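Side-chain contacts in GDSL-like Lipase/Acylhydrolase family protein (Neisseria meningitidis, PDB 4K7J), which probably removes O-acetyl groups from peptidoglycan as an esterase of the SGNH (GDSL-like) hydrolase family: residues R55-G60 with N233-T238; F68-L73 with V211-I216; V243-G248 with R271-S276; G84-V89 with A100-N105. One frame throughout, in Å; residues are numbered along the deposited sequence.

Contact 1: residues R55-G60 with N233-T238; sequences RILQIG and NDLAQT
On one face of the central sheet of the SGNH hydrolase fold, Leu57 of strand 53-60 meets Leu235 and Thr238, where helix 231-236 ends and the chain turns away. Across this contact one methyl of Leu57 does the touching. CD2 lies 3.9 Å from Leu235 CD1, the two leucine side chains slanting past one another, and it also sits 4.0 Å from Thr238 OG1 and 4.0 Å from Thr238 CG2, so that it rests against both branches of the threonine, which runs across it at about a right angle. With CG anti to the backbone N (chi1 174°), Leu57 reaches off the sheet toward the helix end; it also touches Ser212 and Met214 of the neighbouring strand 208-215. In this alpha/beta layering the helix comes just before strand 242-246, which pairs with 53-60, and Thr238 lies in the loop between them. Its hydroxyl closes back on the last turn: OG1 donates to Leu235 O at 2.7 Å, in the carbonyl plane, and the same oxygen also takes Thr238 N at 3.1 Å. A further partner of that OG1 is Ala240 N. At the start of the strand segment the aliphatic part of Arg55, extended from CG to NE, passes Thr238 O with CD at 3.5 Å. Its guanidinium is engaged elsewhere, in a salt bridge to Glu203, while Thr238 O accepts from Trp88 NE1.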
loop_
_atom_site.group_PDB
_atom_site.type_symbol
_atom_site.label_atom_id
_atom_site.label_comp_id
_atom_site.label_asym_id
_atom_site.label_seq_id
_atom_site.Cartn_x
_atom_site.Cartn_y
_atom_site.Cartn_z
ATOM N N ARG A 55 -11.708 -3.280 0.876
ATOM C CA ARG A 55 -10.452 -2.864 0.254
ATOM C C ARG A 55 -9.444 -2.374 1.285
ATOM O O ARG A 55 -9.653 -1.343 1.933
ATOM C CB ARG A 55 -10.708 -1.769 -0.789
ATOM C CG ARG A 55 -11.554 -2.220 -1.975
ATOM C CD ARG A 55 -11.939 -1.049 -2.876
ATOM N NE ARG A 55 -12.932 -1.461 -3.866
ATOM C CZ ARG A 55 -14.245 -1.349 -3.695
ATOM N NH1 ARG A 55 -14.729 -0.821 -2.581
ATOM N NH2 ARG A 55 -15.072 -1.753 -4.645
ATOM N N ILE A 56 -8.361 -3.131 1.426
ATOM C CA ILE A 56 -7.258 -2.776 2.313
ATOM C C ILE A 56 -6.142 -2.171 1.465
ATOM O O ILE A 56 -5.710 -2.780 0.483
ATOM C CB ILE A 56 -6.715 -4.039 3.040
ATOM C CG1 ILE A 56 -7.763 -4.604 3.994
ATOM C CG2 ILE A 56 -5.428 -3.729 3.814
ATOM C CD1 ILE A 56 -7.353 -5.959 4.607
ATOM N N LEU A 57 -5.685 -0.975 1.835
ATOM C CA LEU A 57 -4.654 -0.268 1.069
ATOM C C LEU A 57 -3.425 0.053 1.929
ATOM O O LEU A 57 -3.498 0.868 2.847
ATOM C CB LEU A 57 -5.225 1.036 0.499
ATOM C CG LEU A 57 -4.266 1.989 -0.216
ATOM C CD1 LEU A 57 -3.629 1.280 -1.409
ATOM C CD2 LEU A 57 -5.009 3.273 -0.667
ATOM N N GLN A 58 -2.291 -0.566 1.622
ATOM C CA GLN A 58 -1.085 -0.292 2.385
ATOM C C GLN A 58 -0.132 0.634 1.633
ATOM O O GLN A 58 0.346 0.317 0.533
ATOM C CB GLN A 58 -0.362 -1.590 2.775
ATOM C CG GLN A 58 0.898 -1.312 3.599
ATOM C CD GLN A 58 1.359 -2.510 4.396
ATOM O OE1 GLN A 58 0.542 -3.256 4.946
ATOM N NE2 GLN A 58 2.675 -2.708 4.466
ATOM N N ILE A 59 0.145 1.778 2.244
ATOM C CA ILE A 59 1.000 2.787 1.647
ATOM C C ILE A 59 2.219 2.915 2.533
ATOM O O ILE A 59 2.084 3.120 3.738
ATOM C CB ILE A 59 0.277 4.145 1.554
ATOM C CG1 ILE A 59 -1.144 3.949 1.011
ATOM C CG2 ILE A 59 1.092 5.155 0.695
ATOM C CD1 ILE A 59 -2.035 5.188 1.121
ATOM N N GLY A 60 3.408 2.762 1.956
ATOM C CA GLY A 60 4.616 2.762 2.764
ATOM C C GLY A 60 5.941 2.827 2.021
ATOM O O GLY A 60 6.036 3.416 0.950
ATOM N N ASN A 233 -7.989 13.507 -3.385
ATOM C CA ASN A 233 -9.088 13.103 -4.264
ATOM C C ASN A 233 -8.804 11.763 -4.940
ATOM O O ASN A 233 -9.729 10.972 -5.171
ATOM C CB ASN A 233 -9.417 14.183 -5.300
ATOM C CG ASN A 233 -9.792 15.513 -4.661
ATOM O OD1 ASN A 233 -10.236 15.565 -3.512
ATOM N ND2 ASN A 233 -9.595 16.595 -5.399
ATOM N N ASP A 234 -7.533 11.493 -5.245
ATOM C CA ASP A 234 -7.152 10.153 -5.704
ATOM C C ASP A 234 -7.410 9.114 -4.592
ATOM O O ASP A 234 -7.903 8.017 -4.852
ATOM C CB ASP A 234 -5.670 10.091 -6.131
ATOM C CG ASP A 234 -5.329 11.031 -7.290
ATOM O OD1 ASP A 234 -6.228 11.401 -8.085
ATOM O OD2 ASP A 234 -4.132 11.396 -7.413
ATOM N N LEU A 235 -7.062 9.452 -3.354
ATOM C CA LEU A 235 -7.301 8.539 -2.232
ATOM C C LEU A 235 -8.797 8.246 -2.053
ATOM O O LEU A 235 -9.205 7.093 -1.859
ATOM C CB LEU A 235 -6.720 9.115 -0.936
ATOM C CG LEU A 235 -6.954 8.256 0.309
ATOM C CD1 LEU A 235 -6.308 6.897 0.177
ATOM C CD2 LEU A 235 -6.477 8.965 1.553
ATOM N N ALA A 236 -9.607 9.301 -2.122
ATOM C CA ALA A 236 -11.057 9.158 -2.057
ATOM C C ALA A 236 -11.556 8.134 -3.075
ATOM O O ALA A 236 -12.510 7.414 -2.813
ATOM C CB ALA A 236 -11.747 10.522 -2.274
ATOM N N GLN A 237 -10.886 8.045 -4.222
ATOM C CA GLN A 237 -11.376 7.198 -5.304
ATOM C C GLN A 237 -10.789 5.801 -5.312
ATOM O O GLN A 237 -11.070 5.047 -6.229
ATOM C CB GLN A 237 -11.128 7.857 -6.668
ATOM C CG GLN A 237 -11.941 9.104 -6.897
ATOM C CD GLN A 237 -11.611 9.770 -8.207
ATOM O OE1 GLN A 237 -12.225 9.483 -9.233
ATOM N NE2 GLN A 237 -10.631 10.666 -8.185
ATOM N N THR A 238 -9.967 5.458 -4.319
ATOM C CA THR A 238 -9.415 4.097 -4.230
ATOM C C THR A 238 -10.470 3.144 -3.700
ATOM O O THR A 238 -10.410 1.931 -3.938
ATOM C CB THR A 238 -8.211 3.992 -3.263
ATOM O OG1 THR A 238 -8.589 4.467 -1.966
ATOM C CG2 THR A 238 -7.020 4.786 -3.766
#

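Contact 2: residues F68-L73 with V211-I216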
loop_
_atom_site.group_PDB
_atom_site.type_symbol
_atom_site.label_atom_id
_atom_site.label_comp_id
_atom_site.label_asym_id
_atom_site.label_seq_id
_atom_site.Cartn_x
_atom_site.Cartn_y
_atom_site.Cartn_z
ATOM N N PHE A 68 6.487 -8.552 -0.264
ATOM C CA PHE A 68 6.560 -9.789 0.535
ATOM C C PHE A 68 5.678 -9.736 1.791
ATOM O O PHE A 68 5.108 -10.744 2.206
ATOM C CB PHE A 68 8.008 -10.152 0.893
ATOM C CG PHE A 68 8.800 -10.664 -0.274
ATOM C CD1 PHE A 68 8.561 -11.932 -0.787
ATOM C CD2 PHE A 68 9.768 -9.880 -0.869
ATOM C CE1 PHE A 68 9.289 -12.411 -1.870
ATOM C CE2 PHE A 68 10.492 -10.348 -1.959
ATOM C CZ PHE A 68 10.258 -11.615 -2.452
ATOM N N PHE A 69 5.554 -8.553 2.374
ATOM C CA PHE A 69 4.728 -8.360 3.566
ATOM C C PHE A 69 3.269 -8.312 3.150
ATOM O O PHE A 69 2.436 -9.069 3.649
ATOM C CB PHE A 69 5.133 -7.052 4.267
ATOM C CG PHE A 69 4.413 -6.783 5.565
ATOM C CD1 PHE A 69 3.162 -6.187 5.574
ATOM C CD2 PHE A 69 5.012 -7.074 6.780
ATOM C CE1 PHE A 69 2.516 -5.908 6.772
ATOM C CE2 PHE A 69 4.365 -6.804 7.978
ATOM C CZ PHE A 69 3.125 -6.223 7.973
ATOM N N THR A 70 2.955 -7.426 2.216
ATOM C CA THR A 70 1.561 -7.253 1.795
ATOM C C THR A 70 0.969 -8.486 1.084
ATOM O O THR A 70 -0.226 -8.740 1.174
ATOM C CB THR A 70 1.411 -5.997 0.927
ATOM O OG1 THR A 70 2.534 -5.906 0.049
ATOM C CG2 THR A 70 1.396 -4.750 1.809
ATOM N N ASP A 71 1.796 -9.271 0.402
ATOM C CA ASP A 71 1.263 -10.445 -0.277
ATOM C C ASP A 71 0.935 -11.549 0.718
ATOM O O ASP A 71 0.025 -12.349 0.491
ATOM C CB ASP A 71 2.218 -10.973 -1.344
ATOM C CG ASP A 71 1.609 -12.108 -2.147
ATOM O OD1 ASP A 71 0.511 -11.913 -2.726
ATOM O OD2 ASP A 71 2.210 -13.199 -2.173
ATOM N N SER A 72 1.665 -11.586 1.828
ATOM C CA SER A 72 1.390 -12.586 2.856
ATOM C C SER A 72 0.075 -12.225 3.536
ATOM O O SER A 72 -0.784 -13.079 3.752
ATOM C CB SER A 72 2.539 -12.671 3.860
ATOM O OG SER A 72 2.129 -13.349 5.036
ATOM N N LEU A 73 -0.084 -10.940 3.836
ATOM C CA LEU A 73 -1.331 -10.411 4.370
ATOM C C LEU A 73 -2.480 -10.692 3.392
ATOM O O LEU A 73 -3.574 -11.126 3.789
ATOM C CB LEU A 73 -1.188 -8.906 4.607
ATOM C CG LEU A 73 -2.312 -8.183 5.344
ATOM C CD1 LEU A 73 -2.374 -8.691 6.769
ATOM C CD2 LEU A 73 -2.071 -6.675 5.317
ATOM N N VAL A 211 -5.955 -6.587 -1.120
ATOM C CA VAL A 211 -4.858 -5.907 -0.443
ATOM C C VAL A 211 -3.958 -5.262 -1.493
ATOM O O VAL A 211 -3.345 -5.946 -2.310
ATOM C CB VAL A 211 -4.045 -6.864 0.439
ATOM C CG1 VAL A 211 -2.850 -6.127 1.035
ATOM C CG2 VAL A 211 -4.929 -7.460 1.553
ATOM N N SER A 212 -3.923 -3.937 -1.491
ATOM C CA SER A 212 -3.160 -3.181 -2.477
ATOM C C SER A 212 -1.907 -2.617 -1.822
ATOM O O SER A 212 -1.972 -2.110 -0.704
ATOM C CB SER A 212 -4.016 -2.033 -3.032
ATOM O OG SER A 212 -5.131 -2.513 -3.777
ATOM N N ALA A 213 -0.770 -2.702 -2.513
ATOM C CA ALA A 213 0.497 -2.220 -1.960
ATOM C C ALA A 213 0.979 -0.990 -2.703
ATOM O O ALA A 213 1.258 -1.066 -3.893
ATOM C CB ALA A 213 1.557 -3.329 -2.037
ATOM N N MET A 214 1.062 0.141 -2.008
ATOM C CA MET A 214 1.587 1.368 -2.594
ATOM C C MET A 214 2.861 1.753 -1.872
ATOM O O MET A 214 2.855 2.659 -1.034
ATOM C CB MET A 214 0.592 2.531 -2.468
ATOM C CG MET A 214 -0.641 2.407 -3.309
ATOM S SD MET A 214 -1.537 3.966 -3.430
ATOM C CE MET A 214 -2.667 3.492 -4.730
ATOM N N GLY A 215 3.945 1.059 -2.197
ATOM C CA GLY A 215 5.234 1.321 -1.592
ATOM C C GLY A 215 6.202 2.044 -2.502
ATOM O O GLY A 215 6.141 1.920 -3.726
ATOM N N ILE A 216 7.108 2.802 -1.885
ATOM C CA ILE A 216 8.180 3.481 -2.593
ATOM C C ILE A 216 9.469 3.286 -1.809
ATOM O O ILE A 216 9.551 3.714 -0.660
ATOM C CB ILE A 216 7.933 4.999 -2.671
ATOM C CG1 ILE A 216 6.709 5.335 -3.531
ATOM C CG2 ILE A 216 9.176 5.689 -3.232
ATOM C CD1 ILE A 216 7.005 5.295 -5.037
#
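Thr70, on the inner side of helix 68-81, lays its side chain over the methyl of Ala213. The closest approach is polar against apolar, with Thr70 OG1 3.5 Å from Ala213 CB. Thr70 CB stands 4.0 Å from Ala213 CB, and Thr70 CG2 is 4.1 Å from Ala213 CB; all three atoms of the threonine side chain thus bear on one carbon. A chi1 of 40° sets OG1 between the backbone N and the carbonyl carbon, and leaves CG2 anti to that carbon. The hydroxyl's polar partner is Asp67 OD1, just before the segment, so the oxygen buried against Ala213 still has a hydrogen bond. Val211 holds CG1 anti to its backbone N (chi1 176°), which brings this methyl under the helix backbone, 3.7 Å from Thr70 O. One turn on, Leu73 CD2 comes within 4.4 Å of the same CG1, a looser contact. Segment 68-73 runs nearly antiparallel to strand 211-215, at 172°, with 8.3 Å between the axes. Strand 208-215 is the outermost strand of the central sheet on this side, paired with 53-60. Helix 68-81 covers its face, touching Gln58 of the next strand through Phe69 and Thr70, and Phe68 and Ser72 of the same helix touch helix 354-373.

Contact 3: residues V243-G248 with R271-S276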
loop_
_atom_site.group_PDB
_atom_site.type_symbol
_atom_site.label_atom_id
_atom_site.label_comp_id
_atom_site.label_asym_id
_atom_site.label_seq_id
_atom_site.Cartn_x
_atom_site.Cartn_y
_atom_site.Cartn_z
ATOM N N VAL A 243 -6.951 1.822 5.592
ATOM C CA VAL A 243 -5.700 2.378 5.092
ATOM C C VAL A 243 -4.587 2.034 6.068
ATOM O O VAL A 243 -4.650 2.398 7.247
ATOM C CB VAL A 243 -5.778 3.908 4.958
ATOM C CG1 VAL A 243 -4.408 4.494 4.539
ATOM C CG2 VAL A 243 -6.863 4.301 3.974
ATOM N N ILE A 244 -3.576 1.322 5.587
ATOM C CA ILE A 244 -2.426 0.996 6.414
ATOM C C ILE A 244 -1.267 1.888 6.021
ATOM O O ILE A 244 -0.843 1.909 4.851
ATOM C CB ILE A 244 -1.996 -0.480 6.254
ATOM C CG1 ILE A 244 -3.174 -1.408 6.550
ATOM C CG2 ILE A 244 -0.796 -0.790 7.153
ATOM C CD1 ILE A 244 -2.838 -2.909 6.494
ATOM N N LEU A 245 -0.759 2.634 6.992
ATOM C CA LEU A 245 0.423 3.464 6.778
ATOM C C LEU A 245 1.622 2.761 7.396
ATOM O O LEU A 245 1.656 2.499 8.606
ATOM C CB LEU A 245 0.235 4.838 7.422
ATOM C CG LEU A 245 -0.948 5.663 6.927
ATOM C CD1 LEU A 245 -1.156 6.875 7.830
ATOM C CD2 LEU A 245 -0.765 6.099 5.470
ATOM N N SER A 246 2.603 2.430 6.568
ATOM C CA SER A 246 3.777 1.711 7.059
ATOM C C SER A 246 5.061 2.460 6.699
ATOM O O SER A 246 5.667 2.211 5.664
ATOM C CB SER A 246 3.793 0.270 6.512
ATOM O OG SER A 246 4.945 -0.444 6.944
ATOM N N TYR A 247 5.457 3.399 7.559
ATOM C CA TYR A 247 6.675 4.163 7.366
ATOM C C TYR A 247 7.449 4.144 8.676
ATOM O O TYR A 247 7.073 3.445 9.603
ATOM C CB TYR A 247 6.358 5.608 6.974
ATOM C CG TYR A 247 5.669 5.798 5.621
ATOM C CD1 TYR A 247 6.409 5.937 4.453
ATOM C CD2 TYR A 247 4.287 5.893 5.533
ATOM C CE1 TYR A 247 5.792 6.139 3.231
ATOM C CE2 TYR A 247 3.651 6.098 4.316
ATOM C CZ TYR A 247 4.408 6.223 3.167
ATOM O OH TYR A 247 3.783 6.426 1.955
ATOM N N GLY A 248 8.529 4.906 8.761
ATOM C CA GLY A 248 9.228 5.030 10.029
ATOM C C GLY A 248 10.689 4.675 9.931
ATOM O O GLY A 248 11.531 5.322 10.546
ATOM N N ARG A 271 -5.707 13.253 9.543
ATOM C CA ARG A 271 -6.892 14.099 9.418
ATOM C C ARG A 271 -7.387 14.112 7.973
ATOM O O ARG A 271 -8.575 13.891 7.688
ATOM C CB ARG A 271 -6.544 15.527 9.846
ATOM C CG ARG A 271 -7.716 16.331 10.358
ATOM C CD ARG A 271 -7.439 17.841 10.339
ATOM N NE ARG A 271 -6.040 18.209 10.584
ATOM C CZ ARG A 271 -5.393 18.046 11.742
ATOM N NH1 ARG A 271 -6.000 17.486 12.782
ATOM N NH2 ARG A 271 -4.124 18.431 11.855
ATOM N N GLN A 272 -6.459 14.358 7.055
ATOM C CA GLN A 272 -6.798 14.391 5.644
ATOM C C GLN A 272 -7.323 13.070 5.100
ATOM O O GLN A 272 -8.270 13.057 4.304
ATOM C CB GLN A 272 -5.629 14.929 4.834
ATOM C CG GLN A 272 -5.434 16.415 5.084
ATOM C CD GLN A 272 -4.148 16.942 4.510
ATOM O OE1 GLN A 272 -3.757 16.588 3.398
ATOM N NE2 GLN A 272 -3.469 17.792 5.272
ATOM N N ILE A 273 -6.732 11.961 5.541
ATOM C CA ILE A 273 -7.237 10.648 5.166
ATOM C C ILE A 273 -8.684 10.469 5.633
ATOM O O ILE A 273 -9.536 9.982 4.886
ATOM C CB ILE A 273 -6.353 9.503 5.746
ATOM C CG1 ILE A 273 -4.985 9.473 5.049
ATOM C CG2 ILE A 273 -7.060 8.166 5.615
ATOM C CD1 ILE A 273 -3.933 8.607 5.769
ATOM N N ARG A 274 -8.963 10.882 6.865
ATOM C CA ARG A 274 -10.316 10.764 7.420
ATOM C C ARG A 274 -11.320 11.626 6.670
ATOM O O ARG A 274 -12.425 11.180 6.390
ATOM C CB ARG A 274 -10.337 11.120 8.905
ATOM C CG ARG A 274 -9.590 10.139 9.785
ATOM C CD ARG A 274 -10.047 10.261 11.230
ATOM N NE ARG A 274 -9.385 9.282 12.091
ATOM C CZ ARG A 274 -9.653 7.980 12.066
ATOM N NH1 ARG A 274 -10.562 7.512 11.216
ATOM N NH2 ARG A 274 -9.016 7.142 12.884
ATOM N N ASP A 275 -10.929 12.853 6.337
ATOM C CA ASP A 275 -11.780 13.726 5.521
ATOM C C ASP A 275 -12.055 13.089 4.164
ATOM O O ASP A 275 -13.180 13.137 3.668
ATOM C CB ASP A 275 -11.131 15.101 5.292
ATOM C CG ASP A 275 -10.961 15.909 6.575
ATOM O OD1 ASP A 275 -11.487 15.502 7.638
ATOM O OD2 ASP A 275 -10.296 16.968 6.508
ATOM N N SER A 276 -11.027 12.486 3.568
ATOM C CA SER A 276 -11.140 11.959 2.209
ATOM C C SER A 276 -11.871 10.626 2.154
ATOM O O SER A 276 -12.532 10.321 1.162
ATOM C CB SER A 276 -9.762 11.831 1.544
ATOM O OG SER A 276 -9.113 13.090 1.507
#
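Ile273 faces strand 242-246 from helix 259-276, and both residues it touches there, Val243 and Leu245, point back toward it. Coming along the helix, Gln272 lies on the flank, its side chain against Met232 of helix 231-236; its carbonyl oxygen serves the last turn. Ile273 follows and divides its two ends between the strand residues. CD1 meets Leu245 tip to tip, 3.9 Å from CD1 and 4.1 Å from CD2, so the isoleucine end touches both branches of the leucine fork. Its other methyl, CG2, reaches Val243 CG2 at 4.2 Å. The split follows from chi1 of -70°, which places CG1 anti to the carbonyl carbon and CG2 anti to the backbone N. Ile273 also packs on Leu235 and Ile282. Arg274 then turns to Ile282 of strand 281-286 and gives its NH2 to Gly319 O. Ser276 closes the segment by folding OG back onto Gln272 O at 2.9 Å, tilted 33° from the carbonyl plane, while its own N reaches that oxygen at 2.9 Å from the opposite face. A helix laid over parallel strands 242-246 and 281-286, which it joins in sequence, is the beta-alpha-beta crossover on which the three-layered SGNH hydrolase fold is built.

Contact 4: residues G84-V89 with A100-N105; sequences GGIGWV and AAVRHN
Val102 packs on two residues of 84-89, one on each of its methyls: Ile86 on CG1 and Val89 on CG2. Its CG1 is pressed against Ile86 CD1 at 3.4 Å, tighter than usual for two carbons, where the side chains cross at about a right angle. CG2 meets Val89 tip to tip, 3.8 Å from Val89 CG2 and 3.8 Å from its CB. Beside this pair, Ile86 CG2 rests 3.9 Å from the methyl of Ala101. Ile86 can serve two neighbours because its branches diverge: with chi1 at 63°, CG1 stands between the backbone N and the carbonyl carbon and carries CD1 to Val102, while CG2 is left for Ala101. One layer out, the backbone of 84-89 is itself held. Ile86 and Gly87 both face Ile202 in a classic beta bulge, and the chain turns a corner at Trp88, whose N hydrogen-bonds to Ser212 OG. On the other segment, Ala101 pairs through its backbone with Ser140, and His104 NE2 reaches back to Tyr90 O. Strand 102-106 is an outer strand of a five-stranded antiparallel sheet, next to 133-139, whose Leu137 touches both Val89 and His104; segment 84-89 also pairs with strand 195-203 of the second antiparallel sheet, Gly87 with Ile202 and Val89 with Ile200.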
loop_
_atom_site.group_PDB
_atom_site.type_symbol
_atom_site.label_atom_id
_atom_site.label_comp_id
_atom_site.label_asym_id
_atom_site.label_seq_id
_atom_site.Cartn_x
_atom_site.Cartn_y
_atom_site.Cartn_z
ATOM N N GLY A 84 -11.155 -11.241 -3.087
ATOM C CA GLY A 84 -11.769 -10.153 -3.828
ATOM C C GLY A 84 -10.992 -9.700 -5.056
ATOM O O GLY A 84 -11.399 -8.756 -5.725
ATOM N N GLY A 85 -9.880 -10.362 -5.355
ATOM C CA GLY A 85 -9.069 -10.002 -6.506
ATOM C C GLY A 85 -7.730 -9.361 -6.161
ATOM O O GLY A 85 -7.380 -9.162 -4.983
ATOM N N ILE A 86 -6.970 -9.017 -7.191
ATOM C CA ILE A 86 -5.617 -8.518 -6.974
ATOM C C ILE A 86 -5.544 -7.072 -6.481
ATOM O O ILE A 86 -4.572 -6.685 -5.834
ATOM C CB ILE A 86 -4.758 -8.684 -8.216
ATOM C CG1 ILE A 86 -5.318 -7.852 -9.355
ATOM C CG2 ILE A 86 -4.689 -10.151 -8.611
ATOM C CD1 ILE A 86 -4.287 -7.478 -10.350
ATOM N N GLY A 87 -6.568 -6.279 -6.781
ATOM C CA GLY A 87 -6.622 -4.906 -6.314
ATOM C C GLY A 87 -5.857 -3.925 -7.182
ATOM O O GLY A 87 -5.714 -4.133 -8.394
ATOM N N TRP A 88 -5.378 -2.852 -6.551
ATOM C CA TRP A 88 -4.617 -1.800 -7.220
ATOM C C TRP A 88 -3.169 -2.234 -7.400
ATOM O O TRP A 88 -2.464 -2.449 -6.408
ATOM C CB TRP A 88 -4.635 -0.509 -6.393
ATOM C CG TRP A 88 -5.988 0.174 -6.288
ATOM C CD1 TRP A 88 -6.859 0.121 -5.237
ATOM C CD2 TRP A 88 -6.600 1.023 -7.275
ATOM N NE1 TRP A 88 -7.978 0.889 -5.506
ATOM C CE2 TRP A 88 -7.845 1.445 -6.753
ATOM C CE3 TRP A 88 -6.219 1.455 -8.553
ATOM C CZ2 TRP A 88 -8.714 2.287 -7.462
ATOM C CZ3 TRP A 88 -7.078 2.295 -9.263
ATOM C CH2 TRP A 88 -8.315 2.699 -8.714
ATOM N N VAL A 89 -2.718 -2.345 -8.653
ATOM C CA VAL A 89 -1.339 -2.748 -8.950
ATOM C C VAL A 89 -0.592 -1.766 -9.877
ATOM O O VAL A 89 -1.196 -0.875 -10.462
ATOM C CB VAL A 89 -1.309 -4.153 -9.562
ATOM C CG1 VAL A 89 -2.147 -5.107 -8.709
ATOM C CG2 VAL A 89 -1.838 -4.124 -10.988
ATOM N N ALA A 100 3.572 -9.064 -6.424
ATOM C CA ALA A 100 3.536 -10.527 -6.378
ATOM C C ALA A 100 2.375 -11.107 -7.184
ATOM O O ALA A 100 2.476 -12.212 -7.721
ATOM C CB ALA A 100 3.475 -11.013 -4.942
ATOM N N ALA A 101 1.284 -10.347 -7.265
ATOM C CA ALA A 101 0.010 -10.847 -7.795
ATOM C C ALA A 101 -0.165 -10.739 -9.316
ATOM O O ALA A 101 -1.065 -11.365 -9.877
ATOM C CB ALA A 101 -1.152 -10.151 -7.090
ATOM N N VAL A 102 0.667 -9.937 -9.975
ATOM C CA VAL A 102 0.620 -9.830 -11.434
ATOM C C VAL A 102 1.991 -9.742 -12.071
ATOM O O VAL A 102 2.964 -9.343 -11.431
ATOM C CB VAL A 102 -0.159 -8.594 -11.921
ATOM C CG1 VAL A 102 -1.624 -8.887 -11.990
ATOM C CG2 VAL A 102 0.145 -7.382 -11.053
ATOM N N ARG A 103 2.043 -10.089 -13.352
ATOM C CA ARG A 103 3.252 -9.972 -14.151
ATOM C C ARG A 103 2.992 -9.010 -15.302
ATOM O O ARG A 103 1.894 -8.988 -15.853
ATOM C CB ARG A 103 3.669 -11.340 -14.681
ATOM C CG ARG A 103 3.955 -12.349 -13.575
ATOM C CD ARG A 103 4.500 -13.669 -14.116
ATOM N NE ARG A 103 3.461 -14.516 -14.698
ATOM C CZ ARG A 103 3.154 -14.548 -15.991
ATOM N NH1 ARG A 103 3.810 -13.775 -16.849
ATOM N NH2 ARG A 103 2.193 -15.355 -16.423
ATOM N N HIS A 104 4.003 -8.215 -15.652
ATOM C CA HIS A 104 3.866 -7.187 -16.677
ATOM C C HIS A 104 4.667 -7.525 -17.926
ATOM O O HIS A 104 5.812 -7.963 -17.849
ATOM C CB HIS A 104 4.352 -5.833 -16.154
ATOM C CG HIS A 104 3.516 -5.257 -15.052
ATOM N ND1 HIS A 104 3.701 -5.590 -13.728
ATOM C CD2 HIS A 104 2.510 -4.350 -15.077
ATOM C CE1 HIS A 104 2.838 -4.919 -12.984
ATOM N NE2 HIS A 104 2.108 -4.158 -13.776
ATOM N N ASN A 105 4.060 -7.293 -19.079
ATOM C CA ASN A 105 4.745 -7.449 -20.356
ATOM C C ASN A 105 4.290 -6.362 -21.325
ATOM O O ASN A 105 3.204 -6.446 -21.883
ATOM C CB ASN A 105 4.450 -8.829 -20.947
ATOM C CG ASN A 105 4.926 -8.965 -22.383
ATOM O OD1 ASN A 105 5.961 -8.410 -22.769
ATOM N ND2 ASN A 105 4.163 -9.701 -23.186
#

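In the fold
Contacts 1, 2 and 3 all lie on the central mixed sheet, where 208-215, 53-60 and 242-246 are adjacent strands, and the residues that meet in them are largely or wholly buried. Helices 231-236 and 259-276 lie side by side, with Leu235 against Ile273, so contacts 1 and 3 share a layer; Leu73 of contact 2 instead reaches Ile244. Contact 3 is purely aliphatic, whereas contacts 1 and 2 each bring a threonine hydroxyl against a methyl. Contact 4 is again aliphatic but only partly buried, in the region of antiparallel sheets, about 23 Å from contact 3 between centres. Trp88 ties it back to contacts 1 and 2 through its hydrogen bonds.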